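Local coordinates for protein putative GTP pyrophosphokinase (Streptococcus mutans, PDB 3L9D) that probably makes the alarmone precursor pppGpp by transferring pyrophosphate from ATP to GTP, at residues D42-A47 with N97-M102; K60-R63 with H68-I71. All blocks are in the same frame, centred on the assembly; numbering follows the deposited sequence.

Contact 1: residues D42-A47 with N97-M102; sequences DPYIQA and NLTQDM
Tyr44 reaches out from the first turn of helix 42-64, and its phenol oxygen meets the side chain of Thr99 on the short helix 98-101. The backbones stay well apart, 9.8 Å between CA of Tyr44 and CA of Thr99, so the length of a tyrosine is what spans the gap. With CG anti to its own carbonyl carbon (chi1 -65°), the ring carries OH to Thr99, where Tyr44 OH and Thr99 OG1 share a hydrogen bond of 3.0 Å in which either hydroxyl could be the donor. Thr99 OG1 lies at the ring's edge, near its plane, and the Tyr44 oxygen also comes within 3.4 Å of Thr99 CA.

A water in the plane of the ring extends the link. It lies 2.9 Å from Tyr44 OH, and also 2.9 Å from Thr99 O and from Met102 O, in position to donate to either carbonyl, though more acceptors are in reach than it has protons. Met102 is the first residue past the short helix; through these carbonyls the water links the tyrosine to the backbone as well as to the threonine.

In the RelA/SpoT synthetase fold, helix 42-64 packs on a mixed beta-sheet, and the contact joins the start of that helix to the segment leading into strand 106-112. The Tyr44 ring suits this place because its apolar body can pack while its hydroxyl bonds: it touches Ile168 of strand 164-176 and Ile105, and meets the ring of Phe40 with the planes about 35° apart. Thr99 is short and beta-branched, with a hydroxyl on one branch and a methyl on the other; CG2 stays 4.0 Å from Tyr44 OH.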
ATOM      1  N   ASP A  42     -10.761 -16.450   4.801  1.00 30.29           N
ATOM      2  CA  ASP A  42     -10.999 -16.038   6.177  1.00 29.03           C
ATOM      3  C   ASP A  42      -9.780 -15.495   6.901  1.00 28.66           C
ATOM      4  O   ASP A  42      -9.860 -14.464   7.558  1.00 28.31           O
ATOM      5  CB  ASP A  42     -11.625 -17.153   7.007  1.00 40.40           C
ATOM      6  CG  ASP A  42     -11.963 -16.690   8.419  1.00 42.75           C
ATOM      7  OD1 ASP A  42     -11.117 -16.891   9.325  1.00 34.89           O
ATOM      8  OD2 ASP A  42     -13.055 -16.093   8.600  1.00 41.64           O
ATOM      9  N   PRO A  43      -8.644 -16.188   6.798  1.00 28.77           N
ATOM     10  CA  PRO A  43      -7.447 -15.690   7.483  1.00 26.03           C
ATOM     11  C   PRO A  43      -6.899 -14.371   6.897  1.00 26.33           C
ATOM     12  O   PRO A  43      -6.091 -13.699   7.544  1.00 29.15           O
ATOM     13  CB  PRO A  43      -6.436 -16.819   7.284  1.00 25.87           C
ATOM     14  CG  PRO A  43      -7.224 -17.988   6.789  1.00 30.99           C
ATOM     15  CD  PRO A  43      -8.393 -17.441   6.073  1.00 24.78           C
ATOM     16  N   TYR A  44      -7.312 -14.017   5.683  1.00 24.72           N
ATOM     17  CA  TYR A  44      -6.885 -12.763   5.070  1.00 20.96           C
ATOM     18  C   TYR A  44      -7.760 -11.630   5.553  1.00 20.87           C
ATOM     19  O   TYR A  44      -7.300 -10.498   5.720  1.00 20.88           O
ATOM     20  CB  TYR A  44      -6.938 -12.834   3.541  1.00 23.25           C
ATOM     21  CG  TYR A  44      -5.973 -13.819   2.928  1.00 20.52           C
ATOM     22  CD1 TYR A  44      -4.711 -13.421   2.509  1.00 23.39           C
ATOM     23  CD2 TYR A  44      -6.324 -15.143   2.777  1.00 20.51           C
ATOM     24  CE1 TYR A  44      -3.826 -14.328   1.950  1.00 18.73           C
ATOM     25  CE2 TYR A  44      -5.464 -16.041   2.225  1.00 21.33           C
ATOM     26  CZ  TYR A  44      -4.217 -15.634   1.816  1.00 18.27           C
ATOM     27  OH  TYR A  44      -3.369 -16.551   1.266  1.00 21.89           O
ATOM     28  N   ILE A  45      -9.030 -11.935   5.776  1.00 23.81           N
ATOM     29  CA  ILE A  45      -9.932 -10.955   6.345  1.00 23.00           C
ATOM     30  C   ILE A  45      -9.467 -10.561   7.742  1.00 22.81           C
ATOM     31  O   ILE A  45      -9.442  -9.375   8.090  1.00 24.33           O
ATOM     32  CB  ILE A  45     -11.377 -11.467   6.387  1.00 27.47           C
ATOM     33  CG1 ILE A  45     -11.951 -11.511   4.968  1.00 24.95           C
ATOM     34  CG2 ILE A  45     -12.226 -10.566   7.297  1.00 27.04           C
ATOM     35  CD1 ILE A  45     -13.018 -12.541   4.764  1.00 24.88           C
ATOM     36  N   GLN A  46      -9.106 -11.566   8.538  1.00 26.29           N
ATOM     37  CA  GLN A  46      -8.558 -11.351   9.875  1.00 24.87           C
ATOM     38  C   GLN A  46      -7.276 -10.526   9.817  1.00 25.43           C
ATOM     39  O   GLN A  46      -7.138  -9.547  10.555  1.00 20.64           O
ATOM     40  CB  GLN A  46      -8.219 -12.683  10.538  1.00 24.05           C
ATOM     41  CG  GLN A  46      -9.378 -13.600  10.766  1.00 30.10           C
ATOM     42  CD  GLN A  46      -8.985 -14.818  11.607  1.00 42.17           C
ATOM     43  OE1 GLN A  46      -9.048 -15.960  11.135  1.00 40.91           O
ATOM     44  NE2 GLN A  46      -8.556 -14.572  12.857  1.00 39.12           N
ATOM     45  N   ALA A  47      -6.338 -10.950   8.959  1.00 23.96           N
ATOM     46  CA  ALA A  47      -5.045 -10.283   8.802  1.00 18.35           C
ATOM     47  C   ALA A  47      -5.179  -8.785   8.472  1.00 19.94           C
ATOM     48  O   ALA A  47      -4.485  -7.960   9.055  1.00 22.36           O
ATOM     49  CB  ALA A  47      -4.213 -10.992   7.764  1.00 16.92           C
ATOM     50  N   ASN A  97      -1.841 -23.523  -4.802  1.00 35.52           N
ATOM     51  CA  ASN A  97      -0.677 -22.691  -4.508  1.00 34.18           C
ATOM     52  C   ASN A  97      -0.987 -21.228  -4.219  1.00 37.89           C
ATOM     53  O   ASN A  97      -0.078 -20.398  -4.249  1.00 38.71           O
ATOM     54  CB  ASN A  97       0.325 -22.769  -5.647  1.00 36.33           C
ATOM     55  CG  ASN A  97       0.776 -24.182  -5.913  1.00 40.60           C
ATOM     56  OD1 ASN A  97       1.002 -24.558  -7.059  1.00 36.01           O
ATOM     57  ND2 ASN A  97       0.897 -24.983  -4.853  1.00 36.71           N
ATOM     58  N   LEU A  98      -2.251 -20.900  -3.948  1.00 32.46           N
ATOM     59  CA  LEU A  98      -2.616 -19.510  -3.714  1.00 29.51           C
ATOM     60  C   LEU A  98      -1.870 -18.921  -2.518  1.00 30.95           C
ATOM     61  O   LEU A  98      -1.192 -17.902  -2.622  1.00 28.18           O
ATOM     62  CB  LEU A  98      -4.114 -19.374  -3.476  1.00 29.19           C
ATOM     63  CG  LEU A  98      -5.000 -19.331  -4.707  1.00 31.92           C
ATOM     64  CD1 LEU A  98      -6.400 -18.997  -4.267  1.00 29.68           C
ATOM     65  CD2 LEU A  98      -4.480 -18.296  -5.691  1.00 29.85           C
ATOM     66  N   THR A  99      -2.006 -19.568  -1.369  1.00 31.98           N
ATOM     67  CA  THR A  99      -1.451 -19.008  -0.155  1.00 27.91           C
ATOM     68  C   THR A  99       0.058 -18.855  -0.278  1.00 30.92           C
ATOM     69  O   THR A  99       0.612 -17.832   0.099  1.00 30.97           O
ATOM     70  CB  THR A  99      -1.809 -19.852   1.077  1.00 26.98           C
ATOM     71  OG1 THR A  99      -3.148 -19.539   1.495  1.00 30.46           O
ATOM     72  CG2 THR A  99      -0.850 -19.541   2.211  1.00 23.78           C
ATOM     73  N   GLN A 100       0.727 -19.864  -0.820  1.00 33.16           N
ATOM     74  CA  GLN A 100       2.179 -19.820  -0.871  1.00 34.77           C
ATOM     75  C   GLN A 100       2.702 -18.944  -2.017  1.00 33.11           C
ATOM     76  O   GLN A 100       3.822 -18.460  -1.958  1.00 34.76           O
ATOM     77  CB  GLN A 100       2.774 -21.234  -0.912  1.00 32.21           C
ATOM     78  CG  GLN A 100       2.908 -21.838  -2.291  1.00 44.94           C
ATOM     79  CD  GLN A 100       3.775 -23.101  -2.293  1.00 54.78           C
ATOM     80  OE1 GLN A 100       4.604 -23.310  -3.189  1.00 52.96           O
ATOM     81  NE2 GLN A 100       3.586 -23.945  -1.282  1.00 60.46           N
ATOM     82  N   ASP A 101       1.887 -18.712  -3.043  1.00 31.75           N
ATOM     83  CA  ASP A 101       2.387 -18.034  -4.240  1.00 33.22           C
ATOM     84  C   ASP A 101       1.803 -16.650  -4.547  1.00 29.02           C
ATOM     85  O   ASP A 101       2.432 -15.867  -5.258  1.00 34.75           O
ATOM     86  CB  ASP A 101       2.259 -18.938  -5.477  1.00 35.16           C
ATOM     87  CG  ASP A 101       3.356 -20.011  -5.558  1.00 43.56           C
ATOM     88  OD1 ASP A 101       4.318 -19.997  -4.744  1.00 39.35           O
ATOM     89  OD2 ASP A 101       3.247 -20.870  -6.464  1.00 45.95           O
ATOM     90  N   MET A 102       0.607 -16.347  -4.053  1.00 25.78           N
ATOM     91  CA  MET A 102       0.024 -15.024  -4.293  1.00 25.39           C
ATOM     92  C   MET A 102       0.352 -14.035  -3.152  1.00 24.75           C
ATOM     93  O   MET A 102       0.175 -14.342  -1.969  1.00 22.88           O
ATOM     94  CB  MET A 102      -1.486 -15.111  -4.569  1.00 25.33           C
ATOM     95  CG  MET A 102      -2.107 -13.763  -4.935  1.00 28.91           C
ATOM     96  SD  MET A 102      -3.554 -13.825  -6.014  1.00 32.10           S
ATOM     97  CE  MET A 102      -2.973 -14.973  -7.266  1.00 29.86           C
TER
HETATM   98  O   HOH W   1      -0.837 -15.367   0.577  1.00 19.04           O

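Contact 2: residues K60-R63 with H68-I71; sequences KQFR and HSPI
One face of the Phe62 ring is covered by Pro70, whose CD sits 3.5 Å from the ring centroid and 19° off the ring normal, a CH-pi contact offset toward the rim on the CD2-CE2 side. Proline suits this role: its CD, bonded to the ring nitrogen, carries slightly polarised hydrogens that probably favour the pi cloud. His68 O approaches the same ring obliquely, 3.3 Å from Phe62 CD1.

Nearer the helix, Phe62 CB packs against Ser69 CB at 3.7 Å, beside the closest approach of the two backbones. The contact is a helix-to-strand connection folding back on itself: the chain leaves helix 42-64, turns, and runs past the helix's last turn before entering strand 73-78. Leu124 also touches Phe62, and Asp120 and Val121 touch Pro70, so helix 117-126 borders the same cluster.

Ser69 places OG anti to its backbone N (chi1 178°), where it donates to Ile71 O at 2.8 Å, in the carbonyl plane and on a lone pair. A small serine suits the place: OG bonds within the loop while CB lies against Phe62. Arg59, one helical turn before Arg63, donates to that same carbonyl.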
ATOM      1  N   LYS A  60      -0.405   6.704  16.582  1.00 27.77           N
ATOM      2  CA  LYS A  60      -0.764   7.055  17.950  1.00 27.85           C
ATOM      3  C   LYS A  60       0.489   7.260  18.796  1.00 34.49           C
ATOM      4  O   LYS A  60       0.537   8.162  19.631  1.00 35.74           O
ATOM      5  CB  LYS A  60      -1.646   5.981  18.595  1.00 29.94           C
ATOM      6  CG  LYS A  60      -3.068   5.908  18.055  1.00 31.34           C
ATOM      7  CD  LYS A  60      -3.893   4.834  18.786  1.00 33.78           C
ATOM      8  CE  LYS A  60      -5.306   4.741  18.204  1.00 43.38           C
ATOM      9  NZ  LYS A  60      -5.865   6.106  17.908  1.00 51.01           N
ATOM     10  N   GLN A  61       1.503   6.421  18.576  1.00 32.57           N
ATOM     11  CA  GLN A  61       2.722   6.462  19.376  1.00 34.46           C
ATOM     12  C   GLN A  61       3.516   7.713  19.126  1.00 38.51           C
ATOM     13  O   GLN A  61       4.040   8.327  20.060  1.00 42.26           O
ATOM     14  CB  GLN A  61       3.605   5.265  19.083  1.00 27.50           C
ATOM     15  CG  GLN A  61       2.965   3.989  19.487  1.00 31.65           C
ATOM     16  CD  GLN A  61       3.869   2.826  19.258  1.00 31.71           C
ATOM     17  OE1 GLN A  61       3.479   1.844  18.619  1.00 32.66           O
ATOM     18  NE2 GLN A  61       5.101   2.921  19.769  1.00 26.35           N
ATOM     19  N   PHE A  62       3.626   8.075  17.858  1.00 31.81           N
ATOM     20  CA  PHE A  62       4.381   9.253  17.512  1.00 32.92           C
ATOM     21  C   PHE A  62       3.702  10.450  18.159  1.00 36.67           C
ATOM     22  O   PHE A  62       4.356  11.252  18.819  1.00 35.32           O
ATOM     23  CB  PHE A  62       4.519   9.400  15.990  1.00 25.53           C
ATOM     24  CG  PHE A  62       5.662   8.597  15.402  1.00 28.42           C
ATOM     25  CD1 PHE A  62       6.971   9.033  15.530  1.00 23.99           C
ATOM     26  CD2 PHE A  62       5.428   7.410  14.727  1.00 23.75           C
ATOM     27  CE1 PHE A  62       8.010   8.316  14.995  1.00 23.83           C
ATOM     28  CE2 PHE A  62       6.480   6.691  14.182  1.00 26.84           C
ATOM     29  CZ  PHE A  62       7.769   7.142  14.317  1.00 22.44           C
ATOM     30  N   ARG A  63       2.383  10.537  18.003  1.00 37.18           N
ATOM     31  CA  ARG A  63       1.615  11.671  18.515  1.00 40.78           C
ATOM     32  C   ARG A  63       1.650  11.786  20.049  1.00 41.94           C
ATOM     33  O   ARG A  63       1.822  12.879  20.582  1.00 43.86           O
ATOM     34  CB  ARG A  63       0.184  11.642  17.965  1.00 34.59           C
ATOM     35  CG  ARG A  63       0.143  11.899  16.451  1.00 43.57           C
ATOM     36  CD  ARG A  63      -1.272  11.872  15.859  1.00 48.73           C
ATOM     37  NE  ARG A  63      -2.089  13.013  16.277  1.00 60.56           N
ATOM     38  CZ  ARG A  63      -2.050  14.215  15.704  1.00 61.12           C
ATOM     39  NH1 ARG A  63      -1.224  14.438  14.687  1.00 59.07           N
ATOM     40  NH2 ARG A  63      -2.827  15.198  16.154  1.00 54.44           N
ATOM     41  N   HIS A  68       6.435  14.278  14.999  1.00 30.79           N
ATOM     42  CA  HIS A  68       5.832  14.038  13.692  1.00 24.90           C
ATOM     43  C   HIS A  68       5.679  12.545  13.409  1.00 30.02           C
ATOM     44  O   HIS A  68       6.603  11.735  13.645  1.00 26.66           O
ATOM     45  CB  HIS A  68       6.650  14.660  12.573  1.00 28.94           C
ATOM     46  CG  HIS A  68       6.131  14.342  11.200  1.00 31.65           C
ATOM     47  ND1 HIS A  68       4.958  14.873  10.703  1.00 28.66           N
ATOM     48  CD2 HIS A  68       6.635  13.558  10.217  1.00 31.18           C
ATOM     49  CE1 HIS A  68       4.761  14.423   9.477  1.00 33.08           C
ATOM     50  NE2 HIS A  68       5.764  13.624   9.156  1.00 30.31           N
ATOM     51  N   SER A  69       4.503  12.199  12.894  1.00 23.76           N
ATOM     52  CA  SER A  69       4.167  10.837  12.535  1.00 24.91           C
ATOM     53  C   SER A  69       4.340  10.615  11.036  1.00 24.94           C
ATOM     54  O   SER A  69       3.739  11.320  10.231  1.00 25.77           O
ATOM     55  CB  SER A  69       2.727  10.540  12.945  1.00 25.59           C
ATOM     56  OG  SER A  69       2.338   9.237  12.562  1.00 26.93           O
ATOM     57  N   PRO A  70       5.156   9.620  10.665  1.00 24.33           N
ATOM     58  CA  PRO A  70       5.381   9.258   9.261  1.00 25.91           C
ATOM     59  C   PRO A  70       4.097   8.746   8.619  1.00 25.58           C
ATOM     60  O   PRO A  70       3.954   8.810   7.397  1.00 23.20           O
ATOM     61  CB  PRO A  70       6.393   8.109   9.344  1.00 25.66           C
ATOM     62  CG  PRO A  70       6.921   8.143  10.752  1.00 26.20           C
ATOM     63  CD  PRO A  70       5.836   8.702  11.595  1.00 21.52           C
ATOM     64  N   ILE A  71       3.182   8.231   9.440  1.00 23.70           N
ATOM     65  CA  ILE A  71       1.931   7.683   8.935  1.00 21.93           C
ATOM     66  C   ILE A  71       0.793   8.669   9.174  1.00 27.13           C
ATOM     67  O   ILE A  71       0.633   9.193  10.283  1.00 29.38           O
ATOM     68  CB  ILE A  71       1.586   6.332   9.595  1.00 19.91           C
ATOM     69  CG1 ILE A  71       2.667   5.287   9.321  1.00 21.44           C
ATOM     70  CG2 ILE A  71       0.253   5.813   9.097  1.00 14.23           C
ATOM     71  CD1 ILE A  71       2.355   3.912   9.932  1.00 17.49           C
TER

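Both contacts draw on helix 42-64, contact 1 at its first turn and contact 2 near its last. Their centres lie 29 Å apart and their nearest atoms about 14 Å apart, so they do not touch; helix 42-64 is the element they share. Along the chain, residues 60-71 fall wholly between the two partners of contact 1. Contact 1 is mainly polar, contact 2 mainly apolar. They join the two ends of helix 42-64 to segments leading into the neighbouring antiparallel strands 106-112 and 73-78. Neither contact contains a bound nucleotide.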